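Ribosomal RNA small subunit methyltransferase E (Legionella pneumophila, PDB 5O95) probably methylates the N3 position of a specific uridine in 16S ribosomal RNA, with S-adenosyl-L-methionine as the methyl donor. Local coordinates at residues R223-T227 with E228-I232; R164-E168 with H169-I173; Q133-N136 with I137-A141; V157-D160 with Q161-E165. All blocks are in the same frame, centred on the assembly; numbering follows the deposited sequence.

Contact 1 (R223-T227 with E228-I232); sequences RVLRT and ETAAI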
loop_
_atom_site.group_PDB
_atom_site.type_symbol
_atom_site.label_atom_id
_atom_site.label_comp_id
_atom_site.label_asym_id
_atom_site.label_seq_id
_atom_site.Cartn_x
_atom_site.Cartn_y
_atom_site.Cartn_z
ATOM N N ARG B 223 -7.853 2.221 13.192
ATOM C CA ARG B 223 -8.661 2.325 11.984
ATOM C C ARG B 223 -8.686 0.984 11.278
ATOM O O ARG B 223 -7.652 0.308 11.165
ATOM C CB ARG B 223 -8.078 3.401 11.057
ATOM C CG ARG B 223 -8.061 4.765 11.736
ATOM C CD ARG B 223 -7.236 5.793 10.963
ATOM N NE ARG B 223 -5.813 5.460 11.077
ATOM C CZ ARG B 223 -5.056 5.749 12.132
ATOM N NH1 ARG B 223 -5.528 6.431 13.167
ATOM N NH2 ARG B 223 -3.793 5.355 12.127
ATOM N N VAL B 224 -9.856 0.604 10.782
ATOM C CA VAL B 224 -9.964 -0.697 10.124
ATOM C C VAL B 224 -9.321 -0.585 8.758
ATOM O O VAL B 224 -9.738 0.235 7.931
ATOM C CB VAL B 224 -11.420 -1.132 9.981
ATOM C CG1 VAL B 224 -11.464 -2.495 9.258
ATOM C CG2 VAL B 224 -12.125 -1.177 11.343
ATOM N N LEU B 225 -8.313 -1.416 8.512
ATOM C CA LEU B 225 -7.631 -1.402 7.238
ATOM C C LEU B 225 -8.268 -2.406 6.297
ATOM O O LEU B 225 -8.660 -3.496 6.710
ATOM C CB LEU B 225 -6.166 -1.772 7.454
ATOM C CG LEU B 225 -5.376 -0.866 8.409
ATOM C CD1 LEU B 225 -3.954 -1.384 8.507
ATOM C CD2 LEU B 225 -5.380 0.579 7.941
ATOM N N ARG B 226 -8.397 -2.021 5.035
ATOM C CA ARG B 226 -8.670 -3.023 4.009
ATOM C C ARG B 226 -7.615 -4.131 4.048
ATOM O O ARG B 226 -6.471 -3.912 4.455
ATOM C CB ARG B 226 -8.713 -2.349 2.639
ATOM C CG ARG B 226 -9.924 -1.495 2.439
ATOM C CD ARG B 226 -9.878 -0.783 1.094
ATOM N NE ARG B 226 -11.123 -0.054 0.855
ATOM C CZ ARG B 226 -12.250 -0.619 0.430
ATOM N NH1 ARG B 226 -12.296 -1.927 0.201
ATOM N NH2 ARG B 226 -13.335 0.122 0.245
ATOM N N THR B 227 -8.003 -5.342 3.633
ATOM C CA THR B 227 -7.086 -6.476 3.744
ATOM C C THR B 227 -5.796 -6.242 2.970
ATOM O O THR B 227 -4.713 -6.575 3.458
ATOM C CB THR B 227 -7.760 -7.778 3.311
ATOM O OG1 THR B 227 -8.484 -7.568 2.091
ATOM C CG2 THR B 227 -8.699 -8.257 4.406
ATOM N N GLU B 228 -5.886 -5.644 1.778
ATOM C CA GLU B 228 -4.673 -5.404 1.009
ATOM C C GLU B 228 -3.841 -4.308 1.640
ATOM O O GLU B 228 -2.610 -4.386 1.626
ATOM C CB GLU B 228 -4.983 -5.110 -0.465
ATOM C CG GLU B 228 -5.566 -3.742 -0.776
ATOM C CD GLU B 228 -7.076 -3.658 -0.594
ATOM O OE1 GLU B 228 -7.680 -4.604 -0.055
ATOM O OE2 GLU B 228 -7.656 -2.633 -1.002
ATOM N N THR B 229 -4.485 -3.307 2.246
ATOM C CA THR B 229 -3.705 -2.304 2.960
ATOM C C THR B 229 -3.008 -2.932 4.150
ATOM O O THR B 229 -1.842 -2.630 4.426
ATOM C CB THR B 229 -4.645 -1.209 3.456
ATOM O OG1 THR B 229 -5.416 -0.708 2.367
ATOM C CG2 THR B 229 -3.822 -0.049 4.052
ATOM N N ALA B 230 -3.719 -3.788 4.877
ATOM C CA ALA B 230 -3.178 -4.423 6.066
ATOM C C ALA B 230 -1.926 -5.221 5.748
ATOM O O ALA B 230 -0.960 -5.180 6.508
ATOM C CB ALA B 230 -4.221 -5.340 6.704
ATOM N N ALA B 231 -1.957 -6.011 4.673
ATOM C CA ALA B 231 -0.766 -6.752 4.276
ATOM C C ALA B 231 0.422 -5.830 4.100
ATOM O O ALA B 231 1.511 -6.100 4.616
ATOM C CB ALA B 231 -1.031 -7.510 2.977
ATOM N N ILE B 232 0.244 -4.753 3.342
ATOM C CA ILE B 232 1.411 -3.934 3.024
ATOM C C ILE B 232 1.835 -3.100 4.234
ATOM O O ILE B 232 3.025 -2.874 4.452
ATOM C CB ILE B 232 1.171 -3.122 1.740
ATOM C CG1 ILE B 232 0.709 -4.059 0.608
ATOM C CG2 ILE B 232 2.472 -2.438 1.288
ATOM C CD1 ILE B 232 1.453 -5.437 0.532
HETATM O O HOH W 1 -10.558 -4.230 0.299
#

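Contact 2 (R164-E168 with H169-I173); sequences REAKE and HLKLI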
loop_
_atom_site.group_PDB
_atom_site.type_symbol
_atom_site.label_atom_id
_atom_site.label_comp_id
_atom_site.label_asym_id
_atom_site.label_seq_id
_atom_site.Cartn_x
_atom_site.Cartn_y
_atom_site.Cartn_z
ATOM N N ARG B 164 -0.369 -25.672 11.479
ATOM C CA ARG B 164 0.277 -26.925 11.855
ATOM C C ARG B 164 1.719 -26.962 11.355
ATOM O O ARG B 164 2.617 -27.440 12.061
ATOM C CB ARG B 164 -0.539 -28.109 11.329
ATOM C CG ARG B 164 0.290 -29.297 10.862
ATOM C CD ARG B 164 -0.562 -30.559 10.739
ATOM N NE ARG B 164 -1.844 -30.307 10.088
ATOM C CZ ARG B 164 -2.062 -30.437 8.783
ATOM N NH1 ARG B 164 -1.080 -30.822 7.979
ATOM N NH2 ARG B 164 -3.266 -30.181 8.283
ATOM N N GLU B 165 1.967 -26.412 10.168
ATOM C CA GLU B 165 3.271 -26.513 9.526
ATOM C C GLU B 165 4.206 -25.350 9.831
ATOM O O GLU B 165 5.411 -25.468 9.576
ATOM C CB GLU B 165 3.104 -26.613 8.007
ATOM C CG GLU B 165 2.341 -27.846 7.566
ATOM C CD GLU B 165 2.097 -27.878 6.071
ATOM O OE1 GLU B 165 2.279 -26.838 5.402
ATOM O OE2 GLU B 165 1.712 -28.949 5.565
ATOM N N ALA B 166 3.690 -24.235 10.355
ATOM C CA ALA B 166 4.501 -23.037 10.529
ATOM C C ALA B 166 5.605 -23.290 11.549
ATOM O O ALA B 166 5.335 -23.685 12.688
ATOM C CB ALA B 166 3.618 -21.872 10.974
ATOM N N LYS B 167 6.851 -23.060 11.142
ATOM C CA LYS B 167 7.991 -23.241 12.030
ATOM C C LYS B 167 8.788 -21.956 12.248
ATOM O O LYS B 167 9.861 -21.999 12.864
ATOM C CB LYS B 167 8.868 -24.399 11.542
ATOM C CG LYS B 167 8.124 -25.739 11.529
ATOM C CD LYS B 167 8.967 -26.862 10.943
ATOM C CE LYS B 167 8.168 -28.156 10.901
ATOM N NZ LYS B 167 8.919 -29.283 10.271
ATOM N N GLU B 168 8.275 -20.818 11.787
ATOM C CA GLU B 168 8.957 -19.544 11.969
ATOM C C GLU B 168 9.118 -19.224 13.455
ATOM O O GLU B 168 8.292 -19.606 14.290
ATOM C CB GLU B 168 8.162 -18.428 11.276
ATOM C CG GLU B 168 8.274 -18.401 9.751
ATOM C CD GLU B 168 7.399 -19.435 9.063
ATOM O OE1 GLU B 168 6.522 -20.017 9.733
ATOM O OE2 GLU B 168 7.575 -19.662 7.847
ATOM N N HIS B 169 10.199 -18.507 13.785
ATOM C CA HIS B 169 10.511 -18.245 15.191
ATOM C C HIS B 169 9.508 -17.302 15.838
ATOM O O HIS B 169 9.237 -17.414 17.040
ATOM C CB HIS B 169 11.922 -17.675 15.343
ATOM C CG HIS B 169 13.006 -18.679 15.109
ATOM N ND1 HIS B 169 14.248 -18.585 15.698
ATOM C CD2 HIS B 169 13.036 -19.798 14.347
ATOM C CE1 HIS B 169 14.998 -19.600 15.308
ATOM N NE2 HIS B 169 14.286 -20.352 14.487
ATOM N N LEU B 170 8.964 -16.366 15.074
ATOM C CA LEU B 170 7.938 -15.455 15.556
ATOM C C LEU B 170 6.695 -15.672 14.709
ATOM O O LEU B 170 6.781 -15.721 13.479
ATOM C CB LEU B 170 8.412 -14.005 15.428
ATOM C CG LEU B 170 7.395 -12.919 15.803
ATOM C CD1 LEU B 170 6.983 -13.031 17.272
ATOM C CD2 LEU B 170 7.982 -11.541 15.499
ATOM N N LYS B 171 5.544 -15.820 15.360
ATOM C CA LYS B 171 4.310 -16.144 14.656
ATOM C C LYS B 171 3.236 -15.156 15.084
ATOM O O LYS B 171 2.897 -15.076 16.268
ATOM C CB LYS B 171 3.896 -17.591 14.932
ATOM C CG LYS B 171 4.918 -18.601 14.409
ATOM C CD LYS B 171 4.501 -20.051 14.616
ATOM C CE LYS B 171 4.666 -20.484 16.061
ATOM N NZ LYS B 171 4.684 -21.985 16.191
ATOM N N LEU B 172 2.745 -14.378 14.125
ATOM C CA LEU B 172 1.820 -13.295 14.407
ATOM C C LEU B 172 0.553 -13.449 13.580
ATOM O O LEU B 172 0.562 -13.986 12.472
ATOM C CB LEU B 172 2.452 -11.951 14.081
ATOM C CG LEU B 172 3.744 -11.659 14.824
ATOM C CD1 LEU B 172 4.351 -10.375 14.250
ATOM C CD2 LEU B 172 3.500 -11.513 16.306
ATOM N N ILE B 173 -0.551 -12.959 14.132
ATOM C CA ILE B 173 -1.812 -12.934 13.410
ATOM C C ILE B 173 -2.439 -11.564 13.629
ATOM O O ILE B 173 -2.470 -11.064 14.756
ATOM C CB ILE B 173 -2.737 -14.086 13.860
ATOM C CG1 ILE B 173 -4.071 -14.062 13.108
ATOM C CG2 ILE B 173 -2.898 -14.096 15.376
ATOM C CD1 ILE B 173 -4.838 -15.363 13.267
HETATM O O HOH W 2 3.236 -23.638 14.168
#

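Contact 3 (Q133-N136 with I137-A141); sequences QWLN and IIIGA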
loop_
_atom_site.group_PDB
_atom_site.type_symbol
_atom_site.label_atom_id
_atom_site.label_comp_id
_atom_site.label_asym_id
_atom_site.label_seq_id
_atom_site.Cartn_x
_atom_site.Cartn_y
_atom_site.Cartn_z
ATOM N N GLN B 133 -0.652 -16.688 -12.790
ATOM C CA GLN B 133 -0.715 -15.241 -12.929
ATOM C C GLN B 133 -0.039 -14.554 -11.757
ATOM O O GLN B 133 0.660 -13.555 -11.945
ATOM C CB GLN B 133 -2.173 -14.796 -13.020
ATOM C CG GLN B 133 -2.857 -15.297 -14.267
ATOM C CD GLN B 133 -4.364 -15.164 -14.193
ATOM O OE1 GLN B 133 -4.898 -14.470 -13.324
ATOM N NE2 GLN B 133 -5.062 -15.839 -15.101
ATOM N N TRP B 134 -0.235 -15.083 -10.545
ATOM C CA TRP B 134 0.373 -14.486 -9.360
ATOM C C TRP B 134 1.882 -14.633 -9.378
ATOM O O TRP B 134 2.601 -13.703 -8.976
ATOM C CB TRP B 134 -0.182 -15.122 -8.090
ATOM C CG TRP B 134 -1.611 -14.803 -7.851
ATOM C CD1 TRP B 134 -2.321 -13.752 -8.373
ATOM C CD2 TRP B 134 -2.522 -15.549 -7.046
ATOM N NE1 TRP B 134 -3.623 -13.796 -7.925
ATOM C CE2 TRP B 134 -3.770 -14.890 -7.109
ATOM C CE3 TRP B 134 -2.403 -16.703 -6.265
ATOM C CZ2 TRP B 134 -4.901 -15.359 -6.432
ATOM C CZ3 TRP B 134 -3.538 -17.175 -5.590
ATOM C CH2 TRP B 134 -4.761 -16.490 -5.673
ATOM N N LEU B 135 2.390 -15.785 -9.839
ATOM C CA LEU B 135 3.847 -15.915 -9.985
ATOM C C LEU B 135 4.375 -14.876 -10.951
ATOM O O LEU B 135 5.418 -14.255 -10.690
ATOM C CB LEU B 135 4.259 -17.313 -10.467
ATOM C CG LEU B 135 5.778 -17.455 -10.693
ATOM C CD1 LEU B 135 6.502 -17.403 -9.367
ATOM C CD2 LEU B 135 6.075 -18.754 -11.432
ATOM N N ASN B 136 3.679 -14.669 -12.069
ATOM C CA ASN B 136 4.158 -13.682 -13.029
ATOM C C ASN B 136 4.111 -12.265 -12.458
ATOM O O ASN B 136 4.989 -11.458 -12.752
ATOM C CB ASN B 136 3.475 -13.841 -14.393
ATOM C CG ASN B 136 4.022 -15.036 -15.182
ATOM O OD1 ASN B 136 5.131 -15.499 -14.908
ATOM N ND2 ASN B 136 3.265 -15.516 -16.160
ATOM N N ILE B 137 3.123 -11.954 -11.615
ATOM C CA ILE B 137 3.092 -10.641 -10.967
ATOM C C ILE B 137 4.271 -10.468 -10.022
ATOM O O ILE B 137 4.879 -9.389 -9.951
ATOM C CB ILE B 137 1.751 -10.479 -10.241
ATOM C CG1 ILE B 137 0.668 -10.310 -11.279
ATOM C CG2 ILE B 137 1.776 -9.285 -9.282
ATOM C CD1 ILE B 137 -0.748 -10.482 -10.704
ATOM N N ILE B 138 4.604 -11.519 -9.267
ATOM C CA ILE B 138 5.748 -11.448 -8.365
ATOM C C ILE B 138 7.033 -11.251 -9.153
ATOM O O ILE B 138 7.877 -10.419 -8.799
ATOM C CB ILE B 138 5.800 -12.706 -7.492
ATOM C CG1 ILE B 138 4.590 -12.734 -6.541
ATOM C CG2 ILE B 138 7.121 -12.818 -6.784
ATOM C CD1 ILE B 138 4.435 -14.069 -5.867
ATOM N N ILE B 139 7.191 -12.003 -10.248
ATOM C CA ILE B 139 8.403 -11.847 -11.064
ATOM C C ILE B 139 8.498 -10.427 -11.609
ATOM O O ILE B 139 9.564 -9.783 -11.547
ATOM C CB ILE B 139 8.430 -12.893 -12.190
ATOM C CG1 ILE B 139 8.759 -14.259 -11.603
ATOM C CG2 ILE B 139 9.547 -12.558 -13.190
ATOM C CD1 ILE B 139 8.459 -15.450 -12.553
ATOM N N GLY B 140 7.373 -9.903 -12.110
ATOM C CA GLY B 140 7.353 -8.542 -12.607
ATOM C C GLY B 140 7.724 -7.543 -11.528
ATOM O O GLY B 140 8.435 -6.570 -11.784
ATOM N N ALA B 141 7.253 -7.778 -10.299
ATOM C CA ALA B 141 7.566 -6.860 -9.206
ATOM C C ALA B 141 9.044 -6.930 -8.821
ATOM O O ALA B 141 9.646 -5.911 -8.455
ATOM C CB ALA B 141 6.663 -7.153 -7.999
#

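Contact 4 (V157-D160 with Q161-E165); sequences VYLD and QFVRE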
loop_
_atom_site.group_PDB
_atom_site.type_symbol
_atom_site.label_atom_id
_atom_site.label_comp_id
_atom_site.label_asym_id
_atom_site.label_seq_id
_atom_site.Cartn_x
_atom_site.Cartn_y
_atom_site.Cartn_z
ATOM N N VAL B 157 -3.447 -23.180 1.104
ATOM C CA VAL B 157 -3.794 -24.148 2.138
ATOM C C VAL B 157 -4.856 -23.539 3.041
ATOM O O VAL B 157 -5.018 -22.315 3.114
ATOM C CB VAL B 157 -2.593 -24.610 3.000
ATOM C CG1 VAL B 157 -1.551 -25.364 2.162
ATOM C CG2 VAL B 157 -1.967 -23.444 3.745
ATOM N N TYR B 158 -5.574 -24.422 3.737
ATOM C CA TYR B 158 -6.477 -23.965 4.783
ATOM C C TYR B 158 -5.697 -23.565 6.029
ATOM O O TYR B 158 -4.548 -23.961 6.239
ATOM C CB TYR B 158 -7.492 -25.054 5.140
ATOM C CG TYR B 158 -8.580 -25.229 4.108
ATOM C CD1 TYR B 158 -8.386 -26.032 2.996
ATOM C CD2 TYR B 158 -9.797 -24.575 4.238
ATOM C CE1 TYR B 158 -9.375 -26.184 2.043
ATOM C CE2 TYR B 158 -10.791 -24.724 3.295
ATOM C CZ TYR B 158 -10.575 -25.525 2.199
ATOM O OH TYR B 158 -11.565 -25.675 1.257
ATOM N N LEU B 159 -6.357 -22.778 6.873
ATOM C CA LEU B 159 -5.699 -22.219 8.048
ATOM C C LEU B 159 -5.119 -23.309 8.946
ATOM O O LEU B 159 -4.036 -23.135 9.517
ATOM C CB LEU B 159 -6.696 -21.356 8.820
ATOM C CG LEU B 159 -6.221 -20.738 10.137
ATOM C CD1 LEU B 159 -5.298 -19.535 9.902
ATOM C CD2 LEU B 159 -7.414 -20.344 10.985
ATOM N N ASP B 160 -5.827 -24.430 9.105
ATOM C CA ASP B 160 -5.335 -25.457 10.016
ATOM C C ASP B 160 -4.025 -26.063 9.525
ATOM O O ASP B 160 -3.108 -26.297 10.321
ATOM C CB ASP B 160 -6.392 -26.538 10.275
ATOM C CG ASP B 160 -6.825 -27.261 9.020
ATOM O OD1 ASP B 160 -6.537 -26.794 7.902
ATOM O OD2 ASP B 160 -7.475 -28.317 9.158
ATOM N N GLN B 161 -3.916 -26.323 8.220
ATOM C CA GLN B 161 -2.638 -26.777 7.679
ATOM C C GLN B 161 -1.551 -25.728 7.868
ATOM O O GLN B 161 -0.407 -26.061 8.200
ATOM C CB GLN B 161 -2.769 -27.142 6.200
ATOM C CG GLN B 161 -1.466 -27.652 5.620
ATOM C CD GLN B 161 -1.619 -28.240 4.234
ATOM O OE1 GLN B 161 -2.689 -28.175 3.631
ATOM N NE2 GLN B 161 -0.538 -28.816 3.717
ATOM N N PHE B 162 -1.880 -24.450 7.667
ATOM C CA PHE B 162 -0.851 -23.424 7.789
ATOM C C PHE B 162 -0.295 -23.352 9.205
ATOM O O PHE B 162 0.923 -23.301 9.401
ATOM C CB PHE B 162 -1.359 -22.057 7.339
ATOM C CG PHE B 162 -0.302 -21.010 7.378
ATOM C CD1 PHE B 162 0.563 -20.840 6.309
ATOM C CD2 PHE B 162 -0.146 -20.211 8.502
ATOM C CE1 PHE B 162 1.561 -19.876 6.355
ATOM C CE2 PHE B 162 0.851 -19.255 8.558
ATOM C CZ PHE B 162 1.706 -19.089 7.485
ATOM N N VAL B 163 -1.172 -23.329 10.213
ATOM C CA VAL B 163 -0.660 -23.232 11.575
ATOM C C VAL B 163 0.053 -24.514 12.002
ATOM O O VAL B 163 1.005 -24.465 12.791
ATOM C CB VAL B 163 -1.745 -22.770 12.568
ATOM C CG1 VAL B 163 -2.412 -21.496 12.056
ATOM C CG2 VAL B 163 -2.765 -23.870 12.839
ATOM N N ARG B 164 -0.369 -25.672 11.479
ATOM C CA ARG B 164 0.277 -26.925 11.855
ATOM C C ARG B 164 1.719 -26.962 11.355
ATOM O O ARG B 164 2.617 -27.440 12.061
ATOM C CB ARG B 164 -0.539 -28.109 11.329
ATOM C CG ARG B 164 0.290 -29.297 10.862
ATOM C CD ARG B 164 -0.562 -30.559 10.739
ATOM N NE ARG B 164 -1.844 -30.307 10.088
ATOM C CZ ARG B 164 -2.062 -30.437 8.783
ATOM N NH1 ARG B 164 -1.080 -30.822 7.979
ATOM N NH2 ARG B 164 -3.266 -30.181 8.283
ATOM N N GLU B 165 1.967 -26.412 10.168
ATOM C CA GLU B 165 3.271 -26.513 9.526
ATOM C C GLU B 165 4.206 -25.350 9.831
ATOM O O GLU B 165 5.411 -25.468 9.576
ATOM C CB GLU B 165 3.104 -26.613 8.007
ATOM C CG GLU B 165 2.341 -27.846 7.566
ATOM C CD GLU B 165 2.097 -27.878 6.071
ATOM O OE1 GLU B 165 2.279 -26.838 5.402
ATOM O OE2 GLU B 165 1.712 -28.949 5.565
HETATM O O HOH W 3 -5.056 -27.240 3.691
#

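Contact 1 (R223-T227 with E228-I232)
Two bends fold Glu-228 back against Arg-226: its CG stands between the backbone N and the carbonyl carbon (chi1 74°), and a further turn at chi2 (-84°) brings the carboxylate down on the preceding residues. Arg-226, extended from CG to NE, runs alongside it in the same direction. The two side chains meet through the aliphatic part of the arginine, with Glu-228 OE2 3.6 Å from Arg-226 CD, while the charged ends are joined through a water. That water accepts from Arg-226 NH1 (2.9 Å) in the guanidinium plane and donates to Glu-228 OE1 (2.9 Å). OE2 has its own partner, a salt bridge to Lys-101 of the second subunit.

Arg-226 is the N-cap residue by position, and its carbonyl O accepts a helical bond from Ala-230 N at 2.8 Å. Thr-227 O takes the next, from Ala-231 N. A small residue suits position 230, where Leu-225 CB packs 4.1 Å from Ala-230 CB. Leu-225, Arg-223 and Thr-227 all bind S-adenosyl-L-methionine in a structure of this protein. The turn joins this cofactor-binding loop of the SPOUT domain to helix 227-242, which starts here with Glu-228 against helix 94-104, Thr-227 and Ala-231 against Gln-87 of strand 82-88, and the second subunit packed on the loop.

Contact 2 (R164-E168 with H169-I173)
Lys-171 reaches back from its strand across the turn, and its chain passes Glu-168 O before its amine arrives near Ala-166. The methylenes lie against the backbone: Lys-171 CG is 3.5 Å from Glu-168 O, and Lys-171 CD is 4.2 Å from Ala-166 CB. A bend at chi3 (-75°) in the otherwise extended chain then swings the amine toward the carbonyl of Ala-166. The two do not meet directly; a water donates to Ala-166 O at 2.6 Å and accepts from Lys-171 NZ at 3.0 Å. The same amine donates to His-213 O, and a long, flexible lysine suits a place where one amine donates both to a water and to the His-213 carbonyl. Alanine, with its single methyl, lets the lysine chain lie close.

Glu-168 goes another way. Its CB lies 3.8 Å from Leu-170 O, but the bend at chi2 (79°) carries the carboxylate away from Lys-171, and OE2 is hydrogen-bonded to His-84 ND1. The carboxylate and the lysine amine lie well apart, OE1 of Glu-168 7.0 Å from NZ of Lys-171. His-169, exposed, presents a ring edge to the backbone behind it, with CD2 4.1 Å from Lys-167 O; its backbone N donates to Asp-191 OD1.

The turn connects helix 159-165 to strand 170-174 as the helix-to-strand half of a beta-alpha-beta crossover from strand 152-158. Backbone bonds seat this strand in the parallel sheet, with Leu-170 and Leu-172 joined to strand 191-196, and Lys-171 and Ile-173 joined to Leu-216 of strand 216-218. Phe-215 packs on both Ala-166 and Lys-171.

Contact 3 (Q133-N136 with I137-A141)
From Gln-133 to Asn-136 each carbonyl accepts the N-H four residues on, from Ile-137, Ile-138, Ile-139 and Gly-140 in turn, the regular bonding of an alpha helix; Ile-139 N to Leu-135 O, for example, is 2.9 Å with an N-H...O angle of 164°. Three successive isoleucines share one side-chain shape, CG1 beside the backbone N and CD1 extended, which lays each chain back over the carbonyl of the preceding turn: CG1 of Ile-137 is 3.3 Å from Gln-133 O, and CG1 of Ile-138 is 3.3 Å from Trp-134 O. The helix, 124-145, is the connection of a beta-alpha-beta unit between strands 109-114 and 152-158. On the side facing helix 94-104, Ile-137 CD1 touches the edge of the Trp-134 indole at CD1, 4.3 Å away, near the ring plane. The indole also packs on Met-95, Met-99 and Pro-112, and its one polar atom, NE1, donates to Glu-96 OE2. Ile-138, buried like Trp-134, packs among Met-99, Ile-110 and Pro-151. Farther round, Leu-135 and Ile-139 cross obliquely, CG of Leu-135 3.8 Å from CD1 of Ile-139, while exposed Asn-136 lies alongside Ile-139.

Contact 4 (V157-D160 with Q161-E165)
Tyr-158 O receives Phe-162 N at 3.1 Å, the first of three regular bonds that start the helix. Val-163 N follows to Leu-159 O at 3.0 Å, and Arg-164 N to Asp-160 O at 3.0 Å. Tyr-158 is the N-cap residue by position, and its own N-H is taken by a water, 2.9 Å away, that donates in turn to Gln-161 OE1. Gln-161, extended with CG anti to the backbone N (chi1 -178°), has its amide satisfied at both ends: NE2 donates almost straight (168°) to Glu-165 OE2 at 2.9 Å, meeting it from above the carboxylate plane. An amide suits this place because it can accept and donate at once. Asp-160, with CG between backbone N and carbonyl carbon, brings OD1 to Gln-161 N at 2.7 Å, but the bond is weak.

Apolar contacts complete the turn. Val-157 CG2 is 3.9 Å from Phe-162 CB, and CG1 lies against the Gln-161 amide; Leu-159 CD1 meets Val-163 CG1 at 4.1 Å. Here strand 152-158, outermost in the sheet of this chain and bonded through Val-157 to strand 109-114, turns into helix 159-165. Leu-159 and Val-163 pack between Ile-195 of strand 191-196 and helix 204-212, and Phe-162 sets its ring edge-to-face with His-84.

Followed from the N terminus, the chain makes contact 3 first, between successive turns of helix 124-145. Strand 152-158 comes next, and contact 4 sets its passage into helix 159-165. Contact 2 opens before that helix ends, overlapping contact 4 at Arg-164 and Glu-165, and closes the turn into strand 170-174. Contact 1 comes last, where the loop after strand 216-218 enters helix 227-242. All four are local, and none nests within or crosses another. Contacts 2 and 4 form one strand-helix-strand passage of the parallel sheet, their centres about 10 Å apart; contact 3 belongs to the preceding unit, and contact 1 lies at the cofactor site and subunit interface.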